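Long-range contacts in member of DUF4221 family (Bacteroides vulgatus, PDB 3S9J), which is of unknown function but folds as a six-bladed beta-propeller with bound sodium ions: residues A96-S101 and G123-L128; N76-V81 and R102-N107; R239-M244 and R281-P286; W233-S238 and F313-E318. All coordinates share one frame; numbering follows the deposited sequence. Where two conformers were deposited one is given.

Contact 1: residues A96-S101 and G123-L128; sequences AQNNIS and GRFTPL. With FMT (formic acid), chain P; FMT (formic acid), chain L.
The Phe125 ring is met at its edge by Asn98: the backbone O of Asn98 lies near the ring plane, 3.3 Å from Phe125 CE1, while the Asn98 side-chain amide stands beside Phe125 CZ, its ND2 in the ring plane. Amide and ring planes are turned 83° apart. Ser101 OG approaches the same ring obliquely, 3.3 Å from Phe125 CD1. The Asn98 amide is itself well gripped. With CG anti to the backbone N (chi1 -180°), OD1 swings across to the 123-128 segment and accepts the backbone N-H of Leu128 at 2.9 Å, in the carbonyl plane and on a lone pair; the N-H...O angle is 159°. On the other branch, ND2 donates within its amide plane to Asn99 OD1, fixing the rotation of the group. An alanine here is likely to leave the Leu128 N-H without this acceptor and Asn99 OD1 without its donor. Waters continue the seam: one accepts from Asn98 N and donates to Leu128 O, another joins Ser101 OG to Thr126 N. Deeper in, Leu128 in one of its two conformers packs CD1 3.6 Å from Ser101 C, its side chain also touching Phe118. The contact thus fastens the turn between strands 93-97 and 102-106 to the loop leading from strand 112-117 to strand 139-141, the first strand of the next blade.

Contact 2: residues N76-V81 and R102-N107; sequences NGLPAV and RLSSIN. With FMT (formic acid), chain I.
Leu78 reaches down onto strand 102-106 with both methyls, and these make the close part of the contact. CD2 rests 3.8 Å from Ser104 OG, and CD1 meets Ile106 CG2 at 4.1 Å. Ile106 offers that methyl because its CG1 takes the crowded position between backbone N and carbonyl carbon (chi1 65°), which sets CG2 anti to the carbonyl carbon. The hydroxyl beneath Leu78 is not left to the methyl alone, since Ser104 OG is hydrogen-bonded to Asn115. Leu70 and Ile112 also touch Leu78, so its side chain is buried. Toward Arg102 the fit loosens and water enters. The arginine bends at chi3 (-65°), bringing NH1 within 3.9 Å of Pro79 CD, the two side chains crossing at about a right angle. No direct hydrogen bond spans the segments; instead a water at the edge of the guanidinium, in its plane, accepts from Arg102 NH1 at 2.8 Å and donates to Gly77 O at 2.8 Å. Leu78 O and Val81 N both bond to the hydroxyl of Tyr52, a residue of a sodium site. A connecting loop laid over the third strand of a four-stranded antiparallel sheet in this way belongs to the propeller fold, where such loops lead from one blade into the next.

Contact 3: residues R239-M244 and R281-P286; sequences RYLKSM and RFAEMP
Leu241 is the principal bump: its two methyls push into a hollow formed by Ala283, the backbone of Glu284, Met285 and Pro286. CD1 reaches the floor, 4.2 Å from Ala283 CB and 4.0 Å from Glu284 O. CD2 touches both the Pro286 ring, whose CD is 3.8 Å away, and the methyl CE of Met285 at 3.9 Å. Met285, modelled as selenomethionine, curls to build this wall, bent at both chi2 (-62°) and chi3, so that CE lies beside Leu241 while SE turns to Tyr240 CB at 3.7 Å. The selenium also makes an oblique Met-aromatic contact with the Tyr240 ring. Replacing Leu241 with an alanine would probably open a gap beside Met285 CE and Pro286 CD and allow the bent selenomethionine chain to turn. The loop between strands 231-235 and 249-250 is thereby seated against the end of strand 278-284, with strand 266-273 beside Leu241 through Tyr267 and strand 315-321 next to Met285 through Lys320.

Contact 4: residues W233-S238 and F313-E318; sequences WYNAKS and FEIIGE
Tyr234 and Phe313 form the aromatic part of the contact, an offset stack with centroids 4.7 Å apart and planes inclined by 21°. Phe313 CB lies over one face of the tyrosine as a CH-pi contact, 3.8 Å from its ring centroid, and the Phe313 ring is stacked in turn with Tyr279. Ile315 adds van der Waals contact with the opposing backbone, its CD1 3.7 Å from Lys237 O. The direct polar link is a short hydrogen bond from Ser238 OG to Glu318 OE2, 2.5 Å, received on the syn lone pair; with CG anti to the backbone N (chi1 -179°), the extended glutamate carries its carboxylate across to Ser238. The other oxygen, OE1, forms a salt bridge with Arg239, which would tend to favour the ionised carboxylate. Two waters complete the join, one donating to Asn235 O and Phe313 O, the other to Lys237 O and Glu318 OE1. Side chains and waters here bridge the outermost strands, 231-235 and 315-321, of two successive four-stranded sheets, the face-to-face blade packing of a beta-propeller.

From the N terminus, 76-81 opens contact 2 and 96-101 opens contact 1 before contact 2 closes at 102-107; contact 1 then closes at 123-128, so the two cross. Gln97 ties the entry loop to the sheet, its N pairing with Arg102 O and its OE1 taking the Ala80 N-H, while contact 1 holds the exit loop 123-128 to a turn of the same blade. Contact 4 opens at 233-238 and closes at 313-318, with contact 3, 239-244 to 281-286, inside its span. Together they join the end of strand 231-235 and the loop after it to strands 278-284 and 315-321 of the next blade, and Arg281 NH1 bonds to Ala236 O between them. The two pairs lie on opposite sides of the chain's centre.

Contact 1: residues A96-S101 and G123-L128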
loop_
_atom_site.group_PDB
_atom_site.type_symbol
_atom_site.label_atom_id
_atom_site.label_comp_id
_atom_site.label_asym_id
_atom_site.label_seq_id
_atom_site.Cartn_x
_atom_site.Cartn_y
_atom_site.Cartn_z
ATOM N N ALA A 96 13.600 0.507 -2.291
ATOM C CA ALA A 96 13.431 -0.571 -3.279
ATOM C C ALA A 96 13.817 -0.037 -4.658
ATOM O O ALA A 96 13.372 1.041 -5.072
ATOM C CB ALA A 96 11.988 -1.083 -3.317
ATOM N N GLN A 97 14.646 -0.803 -5.366
ATOM C CA GLN A 97 15.066 -0.455 -6.719
ATOM C C GLN A 97 14.777 -1.653 -7.618
ATOM O O GLN A 97 15.687 -2.381 -8.055
ATOM C CB GLN A 97 16.526 -0.024 -6.751
ATOM C CG GLN A 97 16.907 1.055 -5.741
ATOM C CD GLN A 97 18.244 1.613 -5.985
ATOM O OE1 GLN A 97 18.460 2.308 -6.981
ATOM N NE2 GLN A 97 19.182 1.319 -5.091
ATOM N N ASN A 98 13.492 -1.858 -7.853
ATOM C CA ASN A 98 13.022 -2.973 -8.682
ATOM C C ASN A 98 13.806 -3.204 -9.969
ATOM O O ASN A 98 14.196 -4.343 -10.261
ATOM C CB ASN A 98 11.563 -2.789 -9.011
ATOM C CG ASN A 98 11.002 -3.915 -9.871
ATOM O OD1 ASN A 98 10.686 -4.964 -9.370
ATOM N ND2 ASN A 98 10.853 -3.667 -11.177
ATOM N N ASN A 99 14.036 -2.151 -10.766
ATOM C CA ASN A 99 14.515 -2.337 -12.117
ATOM C C ASN A 99 15.933 -2.870 -12.162
ATOM O O ASN A 99 16.351 -3.389 -13.177
ATOM C CB ASN A 99 14.421 -1.039 -12.918
ATOM C CG ASN A 99 12.994 -0.648 -13.234
ATOM O OD1 ASN A 99 12.041 -1.387 -12.974
ATOM N ND2 ASN A 99 12.839 0.562 -13.818
ATOM N N ILE A 100 16.670 -2.764 -11.053
ATOM C CA ILE A 100 18.018 -3.272 -10.965
ATOM C C ILE A 100 18.185 -4.378 -9.881
ATOM O O ILE A 100 19.308 -4.691 -9.492
ATOM C CB ILE A 100 19.077 -2.133 -10.755
ATOM C CG1 ILE A 100 18.815 -1.345 -9.461
ATOM C CG2 ILE A 100 19.145 -1.185 -11.989
ATOM C CD1 ILE A 100 20.014 -0.512 -9.026
ATOM N N SER A 101 17.070 -4.946 -9.432
ATOM C CA SER A 101 17.068 -6.034 -8.463
ATOM C C SER A 101 17.847 -5.682 -7.185
ATOM O O SER A 101 18.648 -6.485 -6.699
ATOM C CB SER A 101 17.632 -7.295 -9.130
ATOM O OG SER A 101 16.678 -7.779 -10.094
ATOM N N GLY A 123 18.267 -17.217 -8.373
ATOM C CA GLY A 123 18.942 -16.171 -9.109
ATOM C C GLY A 123 18.054 -15.521 -10.181
ATOM O O GLY A 123 18.575 -14.847 -11.059
ATOM N N ARG A 124 16.740 -15.665 -10.047
ATOM C CA ARG A 124 15.798 -15.072 -11.004
ATOM C C ARG A 124 15.338 -13.684 -10.568
ATOM O O ARG A 124 15.278 -13.365 -9.367
ATOM C CB ARG A 124 14.577 -15.970 -11.180
ATOM C CG ARG A 124 14.833 -17.223 -12.000
ATOM C CD ARG A 124 13.502 -17.825 -12.434
ATOM N NE ARG A 124 12.857 -18.553 -11.346
ATOM C CZ ARG A 124 11.560 -18.838 -11.309
ATOM N NH1 ARG A 124 10.763 -18.437 -12.297
ATOM N NH2 ARG A 124 11.063 -19.513 -10.279
ATOM N N PHE A 125 15.009 -12.854 -11.553
ATOM C CA PHE A 125 14.399 -11.574 -11.277
ATOM C C PHE A 125 13.088 -11.810 -10.558
ATOM O O PHE A 125 12.299 -12.674 -10.946
ATOM C CB PHE A 125 14.125 -10.803 -12.576
ATOM C CG PHE A 125 13.358 -9.534 -12.345
ATOM C CD1 PHE A 125 14.022 -8.365 -12.006
ATOM C CD2 PHE A 125 11.976 -9.535 -12.407
ATOM C CE1 PHE A 125 13.302 -7.189 -11.755
ATOM C CE2 PHE A 125 11.254 -8.361 -12.146
ATOM C CZ PHE A 125 11.942 -7.197 -11.818
ATOM N N THR A 126 12.829 -11.004 -9.523
ATOM C CA THR A 126 11.535 -11.014 -8.838
ATOM C C THR A 126 11.163 -9.560 -8.501
ATOM O O THR A 126 12.023 -8.793 -8.061
ATOM C CB THR A 126 11.539 -11.935 -7.555
ATOM O OG1 THR A 126 10.270 -11.873 -6.919
ATOM C CG2 THR A 126 12.609 -11.534 -6.571
ATOM N N PRO A 127 9.896 -9.158 -8.753
ATOM C CA PRO A 127 9.555 -7.754 -8.453
ATOM C C PRO A 127 9.804 -7.377 -6.991
ATOM O O PRO A 127 9.411 -8.107 -6.096
ATOM C CB PRO A 127 8.068 -7.656 -8.827
ATOM C CG PRO A 127 7.930 -8.668 -9.961
ATOM C CD PRO A 127 8.854 -9.820 -9.569
ATOM N N LEU A 128 10.455 -6.233 -6.796
ATOM C CA LEU A 128 10.775 -5.689 -5.463
ATOM C C LEU A 128 10.001 -4.411 -5.265
ATOM O O LEU A 128 10.226 -3.435 -5.996
ATOM C CB LEU A 128 12.247 -5.315 -5.371
ATOM C CG LEU A 128 13.221 -6.432 -5.596
ATOM C CD1 LEU A 128 14.637 -5.860 -5.477
ATOM C CD2 LEU A 128 12.929 -7.527 -4.581
HETATM C C FMT P . 15.631 2.949 -13.988
HETATM O O1 FMT P . 15.672 1.790 -14.449
HETATM O O2 FMT P . 16.521 3.799 -14.183
HETATM C C FMT L . 13.435 -19.579 -7.464
HETATM O O1 FMT L . 14.144 -19.640 -6.431
HETATM O O2 FMT L . 13.718 -18.944 -8.504
HETATM O O HOH W 1 11.140 -0.768 -6.681
HETATM O O HOH W 2 13.701 -6.643 -8.554
HETATM O O HOH W 3 14.933 -9.025 -8.625
#

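Contact 2: residues N76-V81 and R102-N107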
loop_
_atom_site.group_PDB
_atom_site.type_symbol
_atom_site.label_atom_id
_atom_site.label_comp_id
_atom_site.label_asym_id
_atom_site.label_seq_id
_atom_site.Cartn_x
_atom_site.Cartn_y
_atom_site.Cartn_z
ATOM N N ASN A 76 27.080 7.404 -3.726
ATOM C CA ASN A 76 25.767 7.211 -3.108
ATOM C C ASN A 76 24.668 7.052 -4.146
ATOM O O ASN A 76 23.508 7.305 -3.881
ATOM C CB ASN A 76 25.507 8.374 -2.164
ATOM C CG ASN A 76 26.473 8.375 -1.000
ATOM O OD1 ASN A 76 26.569 7.374 -0.270
ATOM N ND2 ASN A 76 27.223 9.463 -0.836
ATOM N N GLY A 77 25.042 6.578 -5.331
ATOM C CA GLY A 77 24.116 6.426 -6.427
ATOM C C GLY A 77 23.042 5.371 -6.213
ATOM O O GLY A 77 23.331 4.214 -5.862
ATOM N N LEU A 78 21.800 5.812 -6.389
ATOM C CA LEU A 78 20.611 4.988 -6.337
ATOM C C LEU A 78 19.929 5.132 -7.677
ATOM O O LEU A 78 19.114 6.047 -7.868
ATOM C CB LEU A 78 19.686 5.459 -5.239
ATOM C CG LEU A 78 20.272 5.505 -3.830
ATOM C CD1 LEU A 78 19.444 6.443 -2.958
ATOM C CD2 LEU A 78 20.345 4.116 -3.196
ATOM N N PRO A 79 20.231 4.214 -8.624
ATOM C CA PRO A 79 19.756 4.363 -9.995
ATOM C C PRO A 79 18.262 4.315 -10.216
ATOM O O PRO A 79 17.788 4.892 -11.196
ATOM C CB PRO A 79 20.409 3.166 -10.727
ATOM C CG PRO A 79 21.591 2.822 -9.931
ATOM C CD PRO A 79 21.177 3.082 -8.499
ATOM N N ALA A 80 17.494 3.626 -9.360
ATOM C CA ALA A 80 16.112 3.281 -9.706
ATOM C C ALA A 80 15.144 3.124 -8.539
ATOM O O ALA A 80 14.382 2.141 -8.448
ATOM C CB ALA A 80 16.085 2.019 -10.565
ATOM N N VAL A 81 15.148 4.117 -7.662
ATOM C CA VAL A 81 14.267 4.135 -6.517
ATOM C C VAL A 81 12.803 4.207 -6.899
ATOM O O VAL A 81 12.365 5.048 -7.712
ATOM C CB VAL A 81 14.572 5.325 -5.588
ATOM C CG1 VAL A 81 13.540 5.408 -4.430
ATOM C CG2 VAL A 81 15.997 5.254 -5.095
ATOM N N ARG A 102 17.631 -4.487 -6.650
ATOM C CA ARG A 102 18.437 -4.009 -5.525
ATOM C C ARG A 102 17.557 -3.401 -4.446
ATOM O O ARG A 102 16.635 -2.637 -4.744
ATOM C CB ARG A 102 19.469 -2.971 -5.994
ATOM C CG ARG A 102 20.399 -2.436 -4.913
ATOM C CD ARG A 102 21.365 -1.379 -5.444
ATOM N NE ARG A 102 22.287 -1.957 -6.408
ATOM C CZ ARG A 102 23.122 -1.280 -7.210
ATOM N NH1 ARG A 102 23.224 0.043 -7.189
ATOM N NH2 ARG A 102 23.891 -1.960 -8.051
ATOM N N LEU A 103 17.854 -3.768 -3.197
ATOM C CA LEU A 103 17.384 -3.063 -2.026
ATOM C C LEU A 103 18.561 -2.264 -1.465
ATOM O O LEU A 103 19.693 -2.736 -1.489
ATOM C CB LEU A 103 16.893 -4.089 -1.000
ATOM C CG LEU A 103 16.411 -3.644 0.365
ATOM C CD1 LEU A 103 15.017 -3.081 0.255
ATOM C CD2 LEU A 103 16.426 -4.857 1.261
ATOM N N SER A 104 18.318 -1.056 -0.951
ATOM C CA SER A 104 19.410 -0.259 -0.365
ATOM C C SER A 104 18.982 0.383 0.956
ATOM O O SER A 104 17.813 0.738 1.126
ATOM C CB SER A 104 19.894 0.843 -1.306
ATOM O OG SER A 104 20.331 0.366 -2.568
ATOM N N SER A 105 19.916 0.508 1.897
ATOM C CA SER A 105 19.687 1.289 3.097
ATOM C C SER A 105 20.423 2.601 2.964
ATOM O O SER A 105 21.522 2.669 2.415
ATOM C CB SER A 105 20.105 0.546 4.357
ATOM O OG SER A 105 21.451 0.132 4.228
ATOM N N ILE A 106 19.760 3.666 3.403
ATOM C CA ILE A 106 20.337 5.010 3.371
ATOM C C ILE A 106 20.151 5.700 4.700
ATOM O O ILE A 106 19.292 5.315 5.505
ATOM C CB ILE A 106 19.748 5.884 2.231
ATOM C CG1 ILE A 106 18.261 6.176 2.427
ATOM C CG2 ILE A 106 19.939 5.224 0.881
ATOM C CD1 ILE A 106 17.700 7.186 1.407
ATOM N N ASN A 107 20.985 6.713 4.957
ATOM C CA ASN A 107 20.757 7.576 6.132
ATOM C C ASN A 107 19.975 8.857 5.775
ATOM O O ASN A 107 19.523 9.020 4.634
ATOM C CB ASN A 107 22.074 7.885 6.852
ATOM C CG ASN A 107 23.030 8.720 6.030
ATOM O OD1 ASN A 107 22.627 9.400 5.097
ATOM N ND2 ASN A 107 24.329 8.674 6.382
HETATM C C FMT I . 25.079 5.977 8.689
HETATM O O1 FMT I . 24.158 5.743 9.484
HETATM O O2 FMT I . 25.392 7.125 8.374
HETATM O O HOH W 4 22.220 1.761 -5.178
#

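Contact 3: residues R239-M244 and R281-P286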
loop_
_atom_site.group_PDB
_atom_site.type_symbol
_atom_site.label_atom_id
_atom_site.label_comp_id
_atom_site.label_asym_id
_atom_site.label_seq_id
_atom_site.Cartn_x
_atom_site.Cartn_y
_atom_site.Cartn_z
ATOM N N ARG A 239 -20.880 -4.044 3.154
ATOM C CA ARG A 239 -22.335 -4.213 3.075
ATOM C C ARG A 239 -22.918 -3.708 1.753
ATOM O O ARG A 239 -24.053 -4.031 1.435
ATOM C CB ARG A 239 -23.043 -3.545 4.265
ATOM C CG ARG A 239 -22.979 -2.014 4.304
ATOM C CD ARG A 239 -23.033 -1.527 5.764
ATOM N NE ARG A 239 -21.916 -2.060 6.550
ATOM C CZ ARG A 239 -21.854 -2.081 7.879
ATOM N NH1 ARG A 239 -22.846 -1.598 8.610
ATOM N NH2 ARG A 239 -20.786 -2.592 8.477
ATOM N N TYR A 240 -22.145 -2.954 0.974
ATOM C CA TYR A 240 -22.628 -2.382 -0.270
ATOM C C TYR A 240 -22.278 -3.218 -1.482
ATOM O O TYR A 240 -22.759 -2.919 -2.551
ATOM C CB TYR A 240 -22.077 -0.963 -0.447
ATOM C CG TYR A 240 -22.423 -0.090 0.724
ATOM C CD1 TYR A 240 -23.746 0.270 0.961
ATOM C CD2 TYR A 240 -21.444 0.359 1.619
ATOM C CE1 TYR A 240 -24.103 1.039 2.034
ATOM C CE2 TYR A 240 -21.805 1.137 2.726
ATOM C CZ TYR A 240 -23.140 1.485 2.911
ATOM O OH TYR A 240 -23.538 2.252 3.983
ATOM N N LEU A 241 -21.480 -4.274 -1.297
ATOM C CA LEU A 241 -21.001 -5.112 -2.404
ATOM C C LEU A 241 -21.492 -6.538 -2.305
ATOM O O LEU A 241 -21.601 -7.104 -1.226
ATOM C CB LEU A 241 -19.457 -5.171 -2.430
ATOM C CG LEU A 241 -18.712 -3.849 -2.600
ATOM C CD1 LEU A 241 -17.199 -4.103 -2.565
ATOM C CD2 LEU A 241 -19.169 -3.147 -3.889
ATOM N N LYS A 242 -21.752 -7.115 -3.462
ATOM C CA LYS A 242 -22.035 -8.534 -3.599
ATOM C C LYS A 242 -20.792 -9.302 -3.137
ATOM O O LYS A 242 -19.662 -8.835 -3.344
ATOM C CB LYS A 242 -22.297 -8.787 -5.087
ATOM C CG LYS A 242 -22.913 -10.082 -5.435
ATOM C CD LYS A 242 -22.992 -10.234 -6.966
ATOM C CE LYS A 242 -23.646 -11.550 -7.354
ATOM N NZ LYS A 242 -25.049 -11.542 -6.908
ATOM N N SER A 243 -20.988 -10.461 -2.529
ATOM C CA SER A 243 -19.860 -11.319 -2.147
ATOM C C SER A 243 -19.016 -11.654 -3.368
ATOM O O SER A 243 -19.550 -11.842 -4.462
ATOM C CB SER A 243 -20.354 -12.591 -1.452
ATOM O OG SER A 243 -19.286 -13.487 -1.272
HETATM N N MSE A 244 -17.686 -11.685 -3.203
HETATM C CA MSE A 244 -16.795 -11.936 -4.338
HETATM C C MSE A 244 -15.626 -12.865 -4.039
HETATM O O MSE A 244 -15.184 -13.023 -2.878
HETATM C CB MSE A 244 -16.251 -10.606 -4.886
HETATM C CG MSE A 244 -15.308 -9.885 -3.972
HETATM SE SE MSE A 244 -14.512 -8.281 -4.782
HETATM C CE MSE A 244 -16.071 -7.255 -4.918
ATOM N N ARG A 281 -10.418 -1.310 6.158
ATOM C CA ARG A 281 -10.354 -1.896 4.832
ATOM C C ARG A 281 -11.124 -1.016 3.852
ATOM O O ARG A 281 -12.313 -0.704 4.045
ATOM C CB ARG A 281 -10.907 -3.325 4.816
ATOM C CG ARG A 281 -10.536 -4.057 3.550
ATOM C CD ARG A 281 -11.103 -5.465 3.456
ATOM N NE ARG A 281 -10.428 -6.194 2.394
ATOM C CZ ARG A 281 -10.853 -7.310 1.826
ATOM N NH1 ARG A 281 -12.014 -7.870 2.190
ATOM N NH2 ARG A 281 -10.118 -7.854 0.867
ATOM N N PHE A 282 -10.448 -0.613 2.791
ATOM C CA PHE A 282 -11.073 0.222 1.769
ATOM C C PHE A 282 -11.749 -0.683 0.725
ATOM O O PHE A 282 -11.204 -1.728 0.358
ATOM C CB PHE A 282 -10.012 1.094 1.079
ATOM C CG PHE A 282 -9.537 2.278 1.906
ATOM C CD1 PHE A 282 -8.889 2.087 3.124
ATOM C CD2 PHE A 282 -9.721 3.569 1.461
ATOM C CE1 PHE A 282 -8.456 3.174 3.869
ATOM C CE2 PHE A 282 -9.300 4.661 2.200
ATOM C CZ PHE A 282 -8.641 4.458 3.415
ATOM N N ALA A 283 -12.913 -0.258 0.231
ATOM C CA ALA A 283 -13.660 -1.000 -0.793
ATOM C C ALA A 283 -14.025 -0.039 -1.912
ATOM O O ALA A 283 -14.484 1.062 -1.630
ATOM C CB ALA A 283 -14.917 -1.586 -0.175
ATOM N N GLU A 284 -13.798 -0.452 -3.158
ATOM C CA GLU A 284 -14.154 0.335 -4.316
ATOM C C GLU A 284 -15.542 -0.093 -4.787
ATOM O O GLU A 284 -15.789 -1.272 -4.987
ATOM C CB GLU A 284 -13.139 0.141 -5.443
ATOM C CG GLU A 284 -11.698 0.380 -5.032
ATOM C CD GLU A 284 -10.702 0.434 -6.191
ATOM O OE1 GLU A 284 -10.979 -0.069 -7.310
ATOM O OE2 GLU A 284 -9.611 1.017 -5.975
HETATM N N MSE A 285 -16.421 0.881 -4.988
HETATM C CA MSE A 285 -17.774 0.626 -5.471
HETATM C C MSE A 285 -17.775 0.373 -6.963
HETATM O O MSE A 285 -16.853 0.793 -7.672
HETATM C CB MSE A 285 -18.672 1.805 -5.161
HETATM C CG MSE A 285 -18.794 2.134 -3.662
HETATM SE SE MSE A 285 -19.564 0.731 -2.597
HETATM C CE MSE A 285 -17.964 -0.088 -1.853
ATOM N N PRO A 286 -18.856 -0.254 -7.474
ATOM C CA PRO A 286 -18.870 -0.499 -8.903
ATOM C C PRO A 286 -18.883 0.771 -9.746
ATOM O O PRO A 286 -19.484 1.793 -9.352
ATOM C CB PRO A 286 -20.166 -1.295 -9.126
ATOM C CG PRO A 286 -20.596 -1.786 -7.782
ATOM C CD PRO A 286 -20.038 -0.793 -6.793
#

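Contact 4: residues W233-S238 and F313-E318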
loop_
_atom_site.group_PDB
_atom_site.type_symbol
_atom_site.label_atom_id
_atom_site.label_comp_id
_atom_site.label_asym_id
_atom_site.label_seq_id
_atom_site.Cartn_x
_atom_site.Cartn_y
_atom_site.Cartn_z
ATOM N N TRP A 233 -8.797 -16.891 8.763
ATOM C CA TRP A 233 -9.550 -16.052 7.842
ATOM C C TRP A 233 -10.701 -15.388 8.574
ATOM O O TRP A 233 -11.360 -16.026 9.400
ATOM C CB TRP A 233 -10.087 -16.878 6.675
ATOM C CG TRP A 233 -9.020 -17.469 5.812
ATOM C CD1 TRP A 233 -8.438 -18.693 5.950
ATOM C CD2 TRP A 233 -8.416 -16.860 4.677
ATOM N NE1 TRP A 233 -7.509 -18.884 4.962
ATOM C CE2 TRP A 233 -7.473 -17.766 4.170
ATOM C CE3 TRP A 233 -8.576 -15.620 4.040
ATOM C CZ2 TRP A 233 -6.693 -17.482 3.051
ATOM C CZ3 TRP A 233 -7.801 -15.342 2.912
ATOM C CH2 TRP A 233 -6.875 -16.268 2.433
ATOM N N TYR A 234 -10.925 -14.109 8.266
ATOM C CA TYR A 234 -12.002 -13.322 8.852
ATOM C C TYR A 234 -12.773 -12.586 7.771
ATOM O O TYR A 234 -12.187 -11.983 6.868
ATOM C CB TYR A 234 -11.462 -12.290 9.824
ATOM C CG TYR A 234 -10.737 -12.879 11.002
ATOM C CD1 TYR A 234 -11.433 -13.300 12.121
ATOM C CD2 TYR A 234 -9.352 -12.989 11.005
ATOM C CE1 TYR A 234 -10.775 -13.836 13.210
ATOM C CE2 TYR A 234 -8.684 -13.530 12.092
ATOM C CZ TYR A 234 -9.403 -13.952 13.189
ATOM O OH TYR A 234 -8.745 -14.463 14.278
ATOM N N ASN A 235 -14.092 -12.622 7.880
ATOM C CA ASN A 235 -14.922 -11.900 6.930
ATOM C C ASN A 235 -14.691 -10.399 7.018
ATOM O O ASN A 235 -14.706 -9.820 8.099
ATOM C CB ASN A 235 -16.399 -12.180 7.192
ATOM C CG ASN A 235 -17.292 -11.513 6.161
ATOM O OD1 ASN A 235 -17.992 -10.553 6.465
ATOM N ND2 ASN A 235 -17.232 -11.996 4.926
ATOM N N ALA A 236 -14.499 -9.760 5.873
ATOM C CA ALA A 236 -14.277 -8.328 5.830
ATOM C C ALA A 236 -14.966 -7.768 4.590
ATOM O O ALA A 236 -14.382 -7.004 3.837
ATOM C CB ALA A 236 -12.780 -8.018 5.813
ATOM N N LYS A 237 -16.224 -8.166 4.406
ATOM C CA LYS A 237 -17.026 -7.804 3.230
ATOM C C LYS A 237 -17.742 -6.484 3.460
ATOM O O LYS A 237 -18.304 -6.249 4.538
ATOM C CB LYS A 237 -18.065 -8.921 2.979
ATOM C CG LYS A 237 -19.144 -8.590 1.976
ATOM C CD LYS A 237 -20.167 -9.721 1.836
ATOM C CE LYS A 237 -21.298 -9.263 0.921
ATOM N NZ LYS A 237 -22.049 -8.065 1.421
ATOM N N SER A 238 -17.768 -5.647 2.435
ATOM C CA SER A 238 -18.573 -4.430 2.428
ATOM C C SER A 238 -20.078 -4.752 2.348
ATOM O O SER A 238 -20.486 -5.596 1.541
ATOM C CB SER A 238 -18.244 -3.589 1.210
ATOM O OG SER A 238 -19.172 -2.521 1.083
ATOM N N PHE A 313 -10.984 -8.579 14.617
ATOM C CA PHE A 313 -11.443 -8.654 13.236
ATOM C C PHE A 313 -12.946 -8.791 13.091
ATOM O O PHE A 313 -13.427 -9.418 12.149
ATOM C CB PHE A 313 -10.690 -9.737 12.473
ATOM C CG PHE A 313 -9.212 -9.499 12.437
ATOM C CD1 PHE A 313 -8.666 -8.604 11.538
ATOM C CD2 PHE A 313 -8.384 -10.105 13.358
ATOM C CE1 PHE A 313 -7.297 -8.371 11.525
ATOM C CE2 PHE A 313 -7.035 -9.867 13.362
ATOM C CZ PHE A 313 -6.490 -9.010 12.450
ATOM N N GLU A 314 -13.674 -8.172 14.021
ATOM C CA GLU A 314 -15.105 -8.026 13.902
ATOM C C GLU A 314 -15.393 -6.688 13.234
ATOM O O GLU A 314 -14.821 -5.666 13.606
ATOM C CB GLU A 314 -15.765 -8.099 15.282
ATOM C CG GLU A 314 -15.505 -9.436 15.993
ATOM C CD GLU A 314 -15.861 -9.428 17.469
ATOM O OE1 GLU A 314 -16.008 -8.334 18.065
ATOM O OE2 GLU A 314 -15.971 -10.540 18.031
ATOM N N ILE A 315 -16.263 -6.694 12.228
ATOM C CA ILE A 315 -16.694 -5.451 11.583
ATOM C C ILE A 315 -17.557 -4.644 12.562
ATOM O O ILE A 315 -18.569 -5.150 13.061
ATOM C CB ILE A 315 -17.500 -5.720 10.299
ATOM C CG1 ILE A 315 -16.649 -6.458 9.265
ATOM C CG2 ILE A 315 -18.012 -4.387 9.690
ATOM C CD1 ILE A 315 -17.455 -6.971 8.093
ATOM N N ILE A 316 -17.144 -3.415 12.858
ATOM C CA ILE A 316 -17.870 -2.545 13.786
ATOM C C ILE A 316 -18.517 -1.336 13.093
ATOM O O ILE A 316 -19.303 -0.615 13.700
ATOM C CB ILE A 316 -17.016 -2.111 15.006
ATOM C CG1 ILE A 316 -15.691 -1.432 14.591
ATOM C CG2 ILE A 316 -16.759 -3.306 15.887
ATOM C CD1 ILE A 316 -15.020 -0.654 15.740
ATOM N N GLY A 317 -18.200 -1.127 11.816
ATOM C CA GLY A 317 -18.856 -0.090 11.049
ATOM C C GLY A 317 -18.310 0.034 9.650
ATOM O O GLY A 317 -17.293 -0.592 9.291
ATOM N N GLU A 318 -18.993 0.843 8.850
ATOM C CA GLU A 318 -18.577 1.075 7.485
ATOM C C GLU A 318 -19.136 2.389 7.018
ATOM O O GLU A 318 -20.346 2.631 7.157
ATOM C CB GLU A 318 -19.039 -0.069 6.563
ATOM C CG GLU A 318 -18.596 0.106 5.108
ATOM C CD GLU A 318 -18.954 -1.052 4.185
ATOM O OE1 GLU A 318 -19.595 -2.032 4.640
ATOM O OE2 GLU A 318 -18.565 -0.965 2.991
HETATM O O HOH W 5 -15.156 -10.508 10.632
HETATM O O HOH W 6 -19.156 -3.932 6.329
#